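Local atomic coordinates of fructosyl amine:oxygen oxidoreductase (Neosartorya fumigata, PDB entry 4WCT), a protein that probably uses its bound FAD to oxidise fructosyl amines (Amadori products), freeing the amine from its sugar adduct and so acting as a deglycating enzyme. Residues 253-258 with 304-309; 321-326 with 357-362; 327-332 with 450-455. One frame throughout, in Å; residues are numbered along the deposited sequence.

Contact 1. Residues 253-258 with 304-309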
loop_
_atom_site.group_PDB
_atom_site.type_symbol
_atom_site.label_atom_id
_atom_site.label_comp_id
_atom_site.label_asym_id
_atom_site.label_seq_id
_atom_site.Cartn_x
_atom_site.Cartn_y
_atom_site.Cartn_z
ATOM N N ARG A 253 0.403 3.501 -12.690
ATOM C CA ARG A 253 1.115 2.328 -13.158
ATOM C C ARG A 253 0.857 1.182 -12.205
ATOM O O ARG A 253 1.449 1.140 -11.142
ATOM C CB ARG A 253 2.617 2.585 -13.239
ATOM C CG ARG A 253 3.369 1.416 -13.791
ATOM C CD ARG A 253 4.886 1.579 -13.757
ATOM N NE ARG A 253 5.390 1.570 -12.390
ATOM C CZ ARG A 253 6.637 1.883 -12.058
ATOM N NH1 ARG A 253 7.544 2.149 -13.012
ATOM N NH2 ARG A 253 6.962 1.945 -10.776
ATOM N N PRO A 254 -0.006 0.230 -12.593
ATOM C CA PRO A 254 -0.157 -0.932 -11.735
ATOM C C PRO A 254 1.150 -1.715 -11.651
ATOM O O PRO A 254 1.724 -2.070 -12.672
ATOM C CB PRO A 254 -1.255 -1.751 -12.420
ATOM C CG PRO A 254 -2.052 -0.731 -13.183
ATOM C CD PRO A 254 -1.030 0.273 -13.653
ATOM N N THR A 255 1.590 -1.997 -10.435
ATOM C CA THR A 255 2.926 -2.542 -10.184
ATOM C C THR A 255 2.842 -3.485 -8.991
ATOM O O THR A 255 2.077 -3.227 -8.064
ATOM C CB THR A 255 3.951 -1.411 -9.888
ATOM O OG1 THR A 255 3.806 -0.338 -10.815
ATOM C CG2 THR A 255 5.390 -1.902 -9.910
ATOM N N ALA A 256 3.572 -4.604 -9.074
ATOM C CA ALA A 256 3.520 -5.660 -8.058
ATOM C C ALA A 256 4.810 -5.832 -7.294
ATOM O O ALA A 256 5.908 -5.790 -7.862
ATOM C CB ALA A 256 3.123 -6.972 -8.676
ATOM N N TRP A 257 4.655 -6.094 -5.993
ATOM C CA TRP A 257 5.720 -6.574 -5.165
ATOM C C TRP A 257 5.416 -7.935 -4.581
ATOM O O TRP A 257 4.383 -8.532 -4.896
ATOM C CB TRP A 257 5.955 -5.525 -4.091
ATOM C CG TRP A 257 6.640 -4.345 -4.689
ATOM C CD1 TRP A 257 7.996 -4.176 -4.840
ATOM C CD2 TRP A 257 6.020 -3.236 -5.338
ATOM N NE1 TRP A 257 8.253 -3.030 -5.550
ATOM C CE2 TRP A 257 7.061 -2.424 -5.870
ATOM C CE3 TRP A 257 4.704 -2.789 -5.443
ATOM C CZ2 TRP A 257 6.797 -1.246 -6.591
ATOM C CZ3 TRP A 257 4.442 -1.641 -6.204
ATOM C CH2 TRP A 257 5.490 -0.888 -6.772
ATOM N N THR A 258 6.421 -8.518 -3.938
ATOM C CA THR A 258 6.447 -9.935 -3.646
ATOM C C THR A 258 6.679 -10.154 -2.147
ATOM O O THR A 258 7.440 -9.412 -1.502
ATOM C CB THR A 258 7.589 -10.617 -4.444
ATOM O OG1 THR A 258 8.738 -9.752 -4.445
ATOM C CG2 THR A 258 7.138 -10.849 -5.873
ATOM N N GLY A 304 9.832 -3.306 -8.690
ATOM C CA GLY A 304 8.493 -3.768 -8.999
ATOM C C GLY A 304 8.407 -4.573 -10.276
ATOM O O GLY A 304 9.294 -4.486 -11.169
ATOM N N TYR A 305 7.402 -5.440 -10.317
ATOM C CA TYR A 305 6.984 -6.122 -11.524
ATOM C C TYR A 305 5.738 -5.456 -12.124
ATOM O O TYR A 305 4.729 -5.199 -11.442
ATOM C CB TYR A 305 6.609 -7.566 -11.191
ATOM C CG TYR A 305 7.739 -8.473 -10.796
ATOM C CD1 TYR A 305 8.417 -9.224 -11.747
ATOM C CD2 TYR A 305 8.058 -8.657 -9.458
ATOM C CE1 TYR A 305 9.389 -10.142 -11.375
ATOM C CE2 TYR A 305 9.065 -9.518 -9.082
ATOM C CZ TYR A 305 9.743 -10.238 -10.048
ATOM O OH TYR A 305 10.737 -11.125 -9.654
ATOM N N CYS A 306 5.773 -5.210 -13.415
ATOM C CA CYS A 306 4.549 -4.898 -14.141
ATOM C C CYS A 306 4.183 -6.083 -15.020
ATOM O O CYS A 306 4.910 -7.087 -15.093
ATOM C CB CYS A 306 4.747 -3.629 -14.989
ATOM S SG CYS A 306 5.084 -2.129 -14.075
ATOM N N ASN A 307 2.965 -6.053 -15.557
ATOM C CA ASN A 307 2.520 -7.117 -16.460
ATOM C C ASN A 307 2.086 -6.467 -17.765
ATOM O O ASN A 307 0.942 -6.027 -17.902
ATOM C CB ASN A 307 1.373 -7.910 -15.844
ATOM C CG ASN A 307 0.933 -9.042 -16.718
ATOM O OD1 ASN A 307 1.763 -9.782 -17.241
ATOM N ND2 ASN A 307 -0.370 -9.187 -16.901
ATOM N N PHE A 308 3.068 -6.215 -18.630
ATOM C CA PHE A 308 2.907 -5.277 -19.737
ATOM C C PHE A 308 2.204 -5.951 -20.921
ATOM O O PHE A 308 2.694 -6.940 -21.468
ATOM C CB PHE A 308 4.245 -4.731 -20.198
ATOM C CG PHE A 308 4.866 -3.735 -19.264
ATOM C CD1 PHE A 308 4.183 -2.591 -18.875
ATOM C CD2 PHE A 308 6.148 -3.917 -18.804
ATOM C CE1 PHE A 308 4.734 -1.687 -18.007
ATOM C CE2 PHE A 308 6.751 -2.948 -17.988
ATOM C CZ PHE A 308 6.048 -1.851 -17.583
ATOM N N LEU A 309 0.987 -5.522 -21.183
ATOM C CA LEU A 309 0.224 -5.999 -22.341
ATOM C C LEU A 309 -0.199 -4.819 -23.217
ATOM O O LEU A 309 -0.175 -3.667 -22.794
ATOM C CB LEU A 309 -1.012 -6.781 -21.841
ATOM C CG LEU A 309 -0.675 -8.090 -21.113
ATOM C CD1 LEU A 309 -1.908 -8.633 -20.420
ATOM C CD2 LEU A 309 -0.146 -9.085 -22.127
#
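Ala256 and Tyr305 form an antiparallel hydrogen-bonded pair, CA to CA 4.9 Å: Ala256 N reaches Tyr305 O at 2.7 Å, and Tyr305 N returns a nearly straight bond (173° at the hydrogen) to Ala256 O. Beside this pair, Trp257 lays one face of its indole, toward the rim, over Gly304 CA, while its NE1 donates to His302 O. The backbone angles of Gly304 call for glycine, and Thr255 CG2 comes within 3.7 Å of Gly304 CA. A chi1 of -45° sets Thr255 OG1 beside the backbone N and sends the methyl anti to it; from there OG1 does two jobs, donating to Arg253 O and accepting from Arg253 NE, with OG1 lying 29° out of the guanidinium plane. The arginine chain bends at chi3, and Arg253 CD passes 3.7 Å from Cys306 SG; beyond, NH2 forms a salt bridge with Asp362 and NH1 bonds to Trp428 O and Ala430 O. Tyr305 and Thr258 cross at about a right angle, Tyr305 CE2 to Thr258 CG2 4.0 Å. This is edge-to-edge pairing of strands 253-263 and 295-310 in the large mixed sheet of an FAD-dependent oxidoreductase, with Trp257 lining the FAD pocket.

Contact 2. Residues 321-326 with 357-362. With FAD (flavin-adenine dinucleotide), chain C.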
loop_
_atom_site.group_PDB
_atom_site.type_symbol
_atom_site.label_atom_id
_atom_site.label_comp_id
_atom_site.label_asym_id
_atom_site.label_seq_id
_atom_site.Cartn_x
_atom_site.Cartn_y
_atom_site.Cartn_z
ATOM N N VAL A 321 -1.356 -4.763 -16.475
ATOM C CA VAL A 321 -2.622 -5.322 -16.007
ATOM C C VAL A 321 -2.358 -6.309 -14.883
ATOM O O VAL A 321 -1.757 -7.356 -15.095
ATOM C CB VAL A 321 -3.370 -6.067 -17.129
ATOM C CG1 VAL A 321 -4.723 -6.537 -16.600
ATOM C CG2 VAL A 321 -3.538 -5.117 -18.307
ATOM N N PRO A 322 -2.951 -6.069 -13.717
ATOM C CA PRO A 322 -2.781 -7.038 -12.630
ATOM C C PRO A 322 -3.392 -8.383 -12.899
ATOM O O PRO A 322 -4.393 -8.492 -13.615
ATOM C CB PRO A 322 -3.494 -6.377 -11.439
ATOM C CG PRO A 322 -3.539 -4.920 -11.775
ATOM C CD PRO A 322 -3.645 -4.850 -13.279
ATOM N N PHE A 323 -2.853 -9.387 -12.217
ATOM C CA PHE A 323 -3.472 -10.680 -12.046
ATOM C C PHE A 323 -3.109 -11.209 -10.657
ATOM O O PHE A 323 -2.072 -10.837 -10.096
ATOM C CB PHE A 323 -2.988 -11.664 -13.108
ATOM C CG PHE A 323 -1.518 -11.949 -13.050
ATOM C CD1 PHE A 323 -0.603 -11.149 -13.704
ATOM C CD2 PHE A 323 -1.051 -13.021 -12.352
ATOM C CE1 PHE A 323 0.748 -11.474 -13.705
ATOM C CE2 PHE A 323 0.293 -13.331 -12.309
ATOM C CZ PHE A 323 1.208 -12.513 -12.938
ATOM N N ALA A 324 -3.927 -12.106 -10.129
ATOM C CA ALA A 324 -3.680 -12.623 -8.762
ATOM C C ALA A 324 -2.889 -13.916 -8.799
ATOM O O ALA A 324 -3.067 -14.746 -9.716
ATOM C CB ALA A 324 -5.022 -12.845 -8.073
ATOM N N LYS A 325 -1.975 -14.097 -7.834
ATOM C CA LYS A 325 -1.262 -15.359 -7.700
ATOM C C LYS A 325 -0.695 -15.512 -6.299
ATOM O O LYS A 325 -0.026 -14.587 -5.793
ATOM C CB LYS A 325 -0.124 -15.460 -8.721
ATOM C CG LYS A 325 0.392 -16.866 -8.924
ATOM C CD LYS A 325 1.091 -17.012 -10.262
ATOM C CE LYS A 325 1.717 -18.378 -10.412
ATOM N NZ LYS A 325 0.785 -19.395 -10.939
ATOM N N HIS A 326 -0.994 -16.666 -5.687
ATOM C CA HIS A 326 -0.436 -17.069 -4.408
ATOM C C HIS A 326 0.849 -17.884 -4.552
ATOM O O HIS A 326 0.962 -18.998 -4.039
ATOM C CB HIS A 326 -1.466 -17.820 -3.598
ATOM C CG HIS A 326 -2.497 -16.922 -2.998
ATOM N ND1 HIS A 326 -3.332 -17.342 -1.983
ATOM C CD2 HIS A 326 -2.637 -15.576 -3.066
ATOM C CE1 HIS A 326 -4.031 -16.304 -1.544
ATOM N NE2 HIS A 326 -3.681 -15.239 -2.244
ATOM N N ILE A 357 2.060 -12.454 -4.891
ATOM C CA ILE A 357 2.241 -11.140 -5.449
ATOM C C ILE A 357 1.140 -10.199 -4.939
ATOM O O ILE A 357 0.046 -10.635 -4.606
ATOM C CB ILE A 357 2.338 -11.152 -6.972
ATOM C CG1 ILE A 357 1.036 -11.590 -7.642
ATOM C CG2 ILE A 357 3.528 -12.035 -7.382
ATOM C CD1 ILE A 357 1.094 -11.586 -9.156
ATOM N N CYS A 358 1.467 -8.914 -4.884
ATOM C CA CYS A 358 0.608 -7.914 -4.252
ATOM C C CYS A 358 0.699 -6.665 -5.133
ATOM O O CYS A 358 1.810 -6.189 -5.413
ATOM C CB CYS A 358 1.162 -7.670 -2.840
ATOM S SG CYS A 358 0.540 -6.261 -1.918
ATOM N N TRP A 359 -0.441 -6.088 -5.510
ATOM C CA TRP A 359 -0.470 -5.014 -6.474
ATOM C C TRP A 359 -0.824 -3.685 -5.837
ATOM O O TRP A 359 -1.812 -3.587 -5.089
ATOM C CB TRP A 359 -1.508 -5.313 -7.562
ATOM C CG TRP A 359 -1.062 -6.450 -8.449
ATOM C CD1 TRP A 359 -1.295 -7.784 -8.274
ATOM C CD2 TRP A 359 -0.313 -6.328 -9.667
ATOM N NE1 TRP A 359 -0.751 -8.494 -9.301
ATOM C CE2 TRP A 359 -0.167 -7.638 -10.196
ATOM C CE3 TRP A 359 0.151 -5.253 -10.403
ATOM C CZ2 TRP A 359 0.513 -7.895 -11.396
ATOM C CZ3 TRP A 359 0.837 -5.508 -11.592
ATOM C CH2 TRP A 359 1.027 -6.812 -12.063
ATOM N N ASP A 360 -0.112 -2.657 -6.255
ATOM C CA ASP A 360 -0.503 -1.262 -5.982
ATOM C C ASP A 360 -0.429 -0.505 -7.309
ATOM O O ASP A 360 -0.215 -1.110 -8.372
ATOM C CB ASP A 360 0.454 -0.655 -4.980
ATOM C CG ASP A 360 -0.150 0.508 -4.160
ATOM O OD1 ASP A 360 -1.224 1.073 -4.512
ATOM O OD2 ASP A 360 0.579 1.009 -3.240
ATOM N N ALA A 361 -0.638 0.804 -7.253
ATOM C CA ALA A 361 -0.365 1.636 -8.420
ATOM C C ALA A 361 0.392 2.902 -8.059
ATOM O O ALA A 361 0.057 3.577 -7.075
ATOM C CB ALA A 361 -1.674 1.958 -9.153
ATOM N N ASP A 362 1.439 3.188 -8.840
ATOM C CA ASP A 362 2.287 4.345 -8.676
ATOM C C ASP A 362 1.813 5.486 -9.586
ATOM O O ASP A 362 1.551 5.283 -10.783
ATOM C CB ASP A 362 3.731 4.037 -9.049
ATOM C CG ASP A 362 4.434 3.151 -8.052
ATOM O OD1 ASP A 362 4.252 3.327 -6.817
ATOM O OD2 ASP A 362 5.247 2.327 -8.530
HETATM P PA FAD C . -6.346 -2.156 -2.104
HETATM O O1A FAD C . -6.104 -2.262 -0.626
HETATM O O2A FAD C . -5.628 -3.054 -3.061
HETATM O O5B FAD C . -7.897 -2.315 -2.303
HETATM C C5B FAD C . -8.456 -2.266 -3.624
HETATM C C4B FAD C . -9.811 -2.964 -3.582
HETATM O O4B FAD C . -10.504 -2.737 -4.851
HETATM C C3B FAD C . -9.733 -4.474 -3.379
HETATM O O3B FAD C . -10.506 -4.912 -2.250
HETATM C C2B FAD C . -10.286 -5.045 -4.688
HETATM O O2B FAD C . -10.919 -6.317 -4.583
HETATM C C1B FAD C . -11.205 -3.916 -5.161
HETATM N N9A FAD C . -11.439 -3.971 -6.621
HETATM C C8A FAD C . -10.569 -4.321 -7.585
HETATM N N7A FAD C . -11.172 -4.311 -8.796
HETATM C C5A FAD C . -12.433 -3.856 -8.581
HETATM C C6A FAD C . -13.613 -3.668 -9.416
HETATM N N6A FAD C . -13.556 -3.888 -10.742
HETATM N N1A FAD C . -14.751 -3.296 -8.795
HETATM C C2A FAD C . -14.837 -3.047 -7.481
HETATM N N3A FAD C . -13.798 -3.241 -6.652
HETATM C C4A FAD C . -12.607 -3.643 -7.161
HETATM N N1 FAD C . 2.005 0.580 2.272
HETATM C C2 FAD C . 2.418 1.067 3.494
HETATM O O2 FAD C . 1.871 2.086 3.911
HETATM N N3 FAD C . 3.292 0.402 4.253
HETATM C C4 FAD C . 3.928 -0.703 3.808
HETATM O O4 FAD C . 4.772 -1.354 4.484
HETATM C C4X FAD C . 3.562 -1.258 2.517
HETATM N N5 FAD C . 4.162 -2.382 2.042
HETATM C C5X FAD C . 3.615 -2.999 0.950
HETATM C C6 FAD C . 4.036 -4.266 0.560
HETATM C C7 FAD C . 3.549 -4.829 -0.605
HETATM C C7M FAD C . 3.960 -6.212 -0.961
HETATM C C8 FAD C . 2.535 -4.107 -1.385
HETATM C C8M FAD C . 1.938 -4.676 -2.619
HETATM C C9 FAD C . 2.036 -2.904 -0.954
HETATM C C9A FAD C . 2.577 -2.293 0.158
HETATM N N10 FAD C . 2.140 -1.024 0.548
HETATM C C10 FAD C . 2.556 -0.533 1.787
HETATM C "C1'" FAD C . 1.184 -0.209 -0.188
HETATM C "C2'" FAD C . -0.243 -0.370 0.311
HETATM O "O2'" FAD C . -0.488 -1.765 0.426
HETATM C "C3'" FAD C . -1.192 0.271 -0.711
HETATM O "O3'" FAD C . -0.716 1.577 -1.068
HETATM C "C4'" FAD C . -2.625 0.356 -0.180
HETATM O "O4'" FAD C . -2.976 -0.877 0.446
HETATM C "C5'" FAD C . -3.549 0.598 -1.366
HETATM O "O5'" FAD C . -4.886 0.727 -0.883
HETATM P P FAD C . -6.104 0.758 -1.930
HETATM O O1P FAD C . -7.385 0.852 -1.133
HETATM O O2P FAD C . -5.761 1.796 -2.971
HETATM O O3P FAD C . -6.023 -0.687 -2.623
HETATM O O HOH W 1 -2.083 -11.998 -5.839
#
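Pro322 sets its CA over the face of the Trp359 indole, above the centre of the six-membered ring, with CG farther off, near CE3: Pro322 CA stands 3.6 Å from the centroid of that Trp359 ring, 12° off the normal, a CH-pi contact. Pro322 CB extends the cover to the ring fusion, 3.6 Å from Trp359 CD2. The indole is also held through its nitrogen, for Trp359 NE1 donates to Phe323 O at 2.8 Å; the bond is bent (136° at the hydrogen) and the oxygen sits out of the ring plane. Ile357 approaches Phe323 at about a right angle and sets Ile357 CD1 over one face of the phenyl ring, 4.1 Å from the Phe323 centroid. With chi1 at 66°, CG1 lies between the backbone N and carbonyl carbon, and an extended chi2 carries CD1 out to that ring. Backbone closure comes from Ile357 N to Lys325 O (3.1 Å) and from a water that accepts from Lys325 N and donates to Ile357 O. Asp360 points away from the loop, where Asp360 OD2 accepts from FAD O3' at 2.6 Å and from Gly387 N. Loop 321-326, leading from strand 318-320 to helix 330-343, thus packs on strand 352-362, whose neighbour 253-263 adds Ala256 against Trp359.

Contact 3. Residues 327-332 with 450-455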
loop_
_atom_site.group_PDB
_atom_site.type_symbol
_atom_site.label_atom_id
_atom_site.label_comp_id
_atom_site.label_asym_id
_atom_site.label_seq_id
_atom_site.Cartn_x
_atom_site.Cartn_y
_atom_site.Cartn_z
ATOM N N GLN A 327 1.720 -17.377 -5.406
ATOM C CA GLN A 327 3.131 -17.792 -5.480
ATOM C C GLN A 327 3.928 -16.537 -5.802
ATOM O O GLN A 327 3.348 -15.511 -6.137
ATOM C CB GLN A 327 3.351 -18.820 -6.620
ATOM C CG GLN A 327 2.549 -20.125 -6.564
ATOM C CD GLN A 327 2.789 -21.001 -5.356
ATOM O OE1 GLN A 327 3.753 -20.842 -4.605
ATOM N NE2 GLN A 327 1.894 -21.992 -5.179
ATOM N N ILE A 328 5.259 -16.625 -5.764
ATOM C CA ILE A 328 6.117 -15.545 -6.230
ATOM C C ILE A 328 7.170 -16.102 -7.173
ATOM O O ILE A 328 7.402 -17.334 -7.183
ATOM C CB ILE A 328 6.819 -14.763 -5.077
ATOM C CG1 ILE A 328 7.740 -15.678 -4.264
ATOM C CG2 ILE A 328 5.756 -14.039 -4.230
ATOM C CD1 ILE A 328 8.446 -14.969 -3.122
ATOM N N PRO A 329 7.741 -15.235 -8.015
ATOM C CA PRO A 329 8.799 -15.782 -8.850
ATOM C C PRO A 329 9.931 -16.378 -8.022
ATOM O O PRO A 329 10.288 -15.867 -6.959
ATOM C CB PRO A 329 9.258 -14.578 -9.681
ATOM C CG PRO A 329 8.045 -13.703 -9.749
ATOM C CD PRO A 329 7.444 -13.832 -8.371
ATOM N N LEU A 330 10.537 -17.430 -8.548
ATOM C CA LEU A 330 11.668 -18.064 -7.869
ATOM C C LEU A 330 12.771 -17.047 -7.591
ATOM O O LEU A 330 13.519 -17.192 -6.606
ATOM C CB LEU A 330 12.186 -19.224 -8.701
ATOM C CG LEU A 330 11.240 -20.435 -8.779
ATOM C CD1 LEU A 330 11.761 -21.440 -9.788
ATOM C CD2 LEU A 330 11.053 -21.090 -7.424
ATOM N N GLU A 331 12.990 -16.118 -8.524
ATOM C CA GLU A 331 14.034 -15.102 -8.312
ATOM C C GLU A 331 13.707 -14.185 -7.106
ATOM O O GLU A 331 14.622 -13.683 -6.449
ATOM C CB GLU A 331 14.309 -14.283 -9.596
ATOM C CG GLU A 331 13.166 -13.336 -9.913
ATOM C CD GLU A 331 12.740 -13.248 -11.355
ATOM O OE1 GLU A 331 13.595 -13.256 -12.288
ATOM O OE2 GLU A 331 11.582 -12.844 -11.545
ATOM N N ALA A 332 12.427 -14.056 -6.775
ATOM C CA ALA A 332 12.030 -13.214 -5.643
ATOM C C ALA A 332 12.234 -14.004 -4.345
ATOM O O ALA A 332 12.776 -13.463 -3.367
ATOM C CB ALA A 332 10.591 -12.757 -5.767
ATOM N N ASP A 450 7.144 -21.977 -15.371
ATOM C CA ASP A 450 7.751 -22.890 -14.431
ATOM C C ASP A 450 8.734 -22.189 -13.497
ATOM O O ASP A 450 9.462 -22.832 -12.747
ATOM C CB ASP A 450 8.479 -24.021 -15.168
ATOM C CG ASP A 450 9.574 -23.514 -16.069
ATOM O OD1 ASP A 450 9.744 -22.281 -16.215
ATOM O OD2 ASP A 450 10.145 -24.350 -16.781
ATOM N N GLN A 451 8.667 -20.861 -13.457
ATOM C CA GLN A 451 9.626 -20.017 -12.767
ATOM C C GLN A 451 9.025 -19.448 -11.466
ATOM O O GLN A 451 9.493 -18.419 -10.990
ATOM C CB GLN A 451 10.000 -18.854 -13.696
ATOM C CG GLN A 451 10.999 -17.840 -13.147
ATOM C CD GLN A 451 12.346 -18.441 -12.869
ATOM O OE1 GLN A 451 12.658 -19.542 -13.341
ATOM N NE2 GLN A 451 13.153 -17.746 -12.052
ATOM N N TRP A 452 7.998 -20.095 -10.923
ATOM C CA TRP A 452 7.321 -19.615 -9.708
ATOM C C TRP A 452 7.539 -20.608 -8.565
ATOM O O TRP A 452 7.791 -21.799 -8.792
ATOM C CB TRP A 452 5.828 -19.457 -9.983
ATOM C CG TRP A 452 5.506 -18.406 -10.944
ATOM C CD1 TRP A 452 5.565 -18.491 -12.309
ATOM C CD2 TRP A 452 5.047 -17.089 -10.646
ATOM N NE1 TRP A 452 5.125 -17.326 -12.873
ATOM C CE2 TRP A 452 4.798 -16.444 -11.877
ATOM C CE3 TRP A 452 4.698 -16.424 -9.465
ATOM C CZ2 TRP A 452 4.264 -15.156 -11.948
ATOM C CZ3 TRP A 452 4.171 -15.169 -9.545
ATOM C CH2 TRP A 452 3.955 -14.537 -10.768
ATOM N N THR A 453 7.382 -20.138 -7.324
ATOM C CA THR A 453 7.287 -21.035 -6.193
ATOM C C THR A 453 6.115 -22.005 -6.398
ATOM O O THR A 453 5.194 -21.754 -7.203
ATOM C CB THR A 453 7.138 -20.266 -4.855
ATOM O OG1 THR A 453 6.009 -19.382 -4.913
ATOM C CG2 THR A 453 8.395 -19.435 -4.567
ATOM N N LYS A 454 6.197 -23.122 -5.681
ATOM C CA LYS A 454 5.254 -24.230 -5.816
ATOM C C LYS A 454 4.769 -24.645 -4.438
ATOM O O LYS A 454 4.495 -25.815 -4.174
ATOM C CB LYS A 454 5.906 -25.376 -6.611
ATOM C CG LYS A 454 6.141 -24.967 -8.062
ATOM C CD LYS A 454 7.253 -25.778 -8.741
ATOM C CE LYS A 454 7.581 -25.199 -10.129
ATOM N NZ LYS A 454 8.639 -24.128 -10.094
ATOM N N ILE A 455 4.431 -23.636 -3.644
ATOM C CA ILE A 455 3.959 -23.869 -2.300
ATOM C C ILE A 455 2.596 -24.530 -2.370
ATOM O O ILE A 455 1.716 -24.057 -3.061
ATOM C CB ILE A 455 3.870 -22.549 -1.494
ATOM C CG1 ILE A 455 5.265 -21.914 -1.390
ATOM C CG2 ILE A 455 3.328 -22.817 -0.088
ATOM C CD1 ILE A 455 5.223 -20.424 -1.126
#
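Gln327 and Thr453 cross obliquely, and their polar ends interlock. The glutamine chain bends at chi2, folding its amide along the backbone of 453-455. Gln327 OE1 accepts twice: from Thr453 OG1 at 2.7 Å, in the carbonyl plane and on a lone pair, and from Ile455 N at 3.0 Å, tilted 31° from that plane. NE2 donates to Ile455 O with the acceptor in the amide plane, so three bonds fix the rotation of this buried group. The threonine hydroxyl sits between its own backbone N and carbonyl carbon (chi1 56°), a position from which Thr453 OG1 both donates to Gln327 OE1 and receives Ile328 N at 3.0 Å. The methyl, Thr453 CG2, instead meets Ile328 CG1 at 3.8 Å.

Farther along, Pro329 and Trp452 lie side by side and point the same way. Pro329 CG rests over the face of the six-membered ring of Trp452, 4.2 Å from its centroid and 13° off the normal, while the edge of the indole turns to the Gln327-Ile328 peptide. The backbones are bridged by Thr453 N to Ile328 O (2.8 Å) and Leu330 N to Gln451 O (2.8 Å). Leu330 spreads its two methyls over 451-452, Leu330 CD2 reaching 3.6 Å from Trp452 O.

Pro329 is the N-cap residue of helix 330-343, so the loop after strand 442-443 is fastened exactly where that helix begins. On strand 352-362, Ala355 meets both Ile328 and Ile455, and Ile357 meets Trp452; Thr258 of strand 253-263 meets Ile328 and Pro329.

How the contacts relate
Contacts 1 and 2 share one sheet, their centres 6 Å apart: strands 253-263 and 352-362 are neighbours, joined by a probable hydrogen bond from Thr255 N to Asp360 O (2.9 Å) and by packing of Thr255 C on Trp359 CE3 (3.5 Å). Both reach the flavin cofactor, contact 1 through the side chain of Trp257, about 4 Å from it, and contact 2 through Cys358 and Asp360. Contact 3 is peripheral, its centre about 15 Å from the centre of each of the others, and the side chain of Ile328 stays about 9 Å from FAD. Side chains nevertheless connect it: Tyr305 OH lies 2.7 Å from Glu331 OE2, a probable hydrogen bond, and Lys325 makes a cation-pi contact with Trp452, where Lys325 CE also packs 3.6 Å from Trp452 CD2.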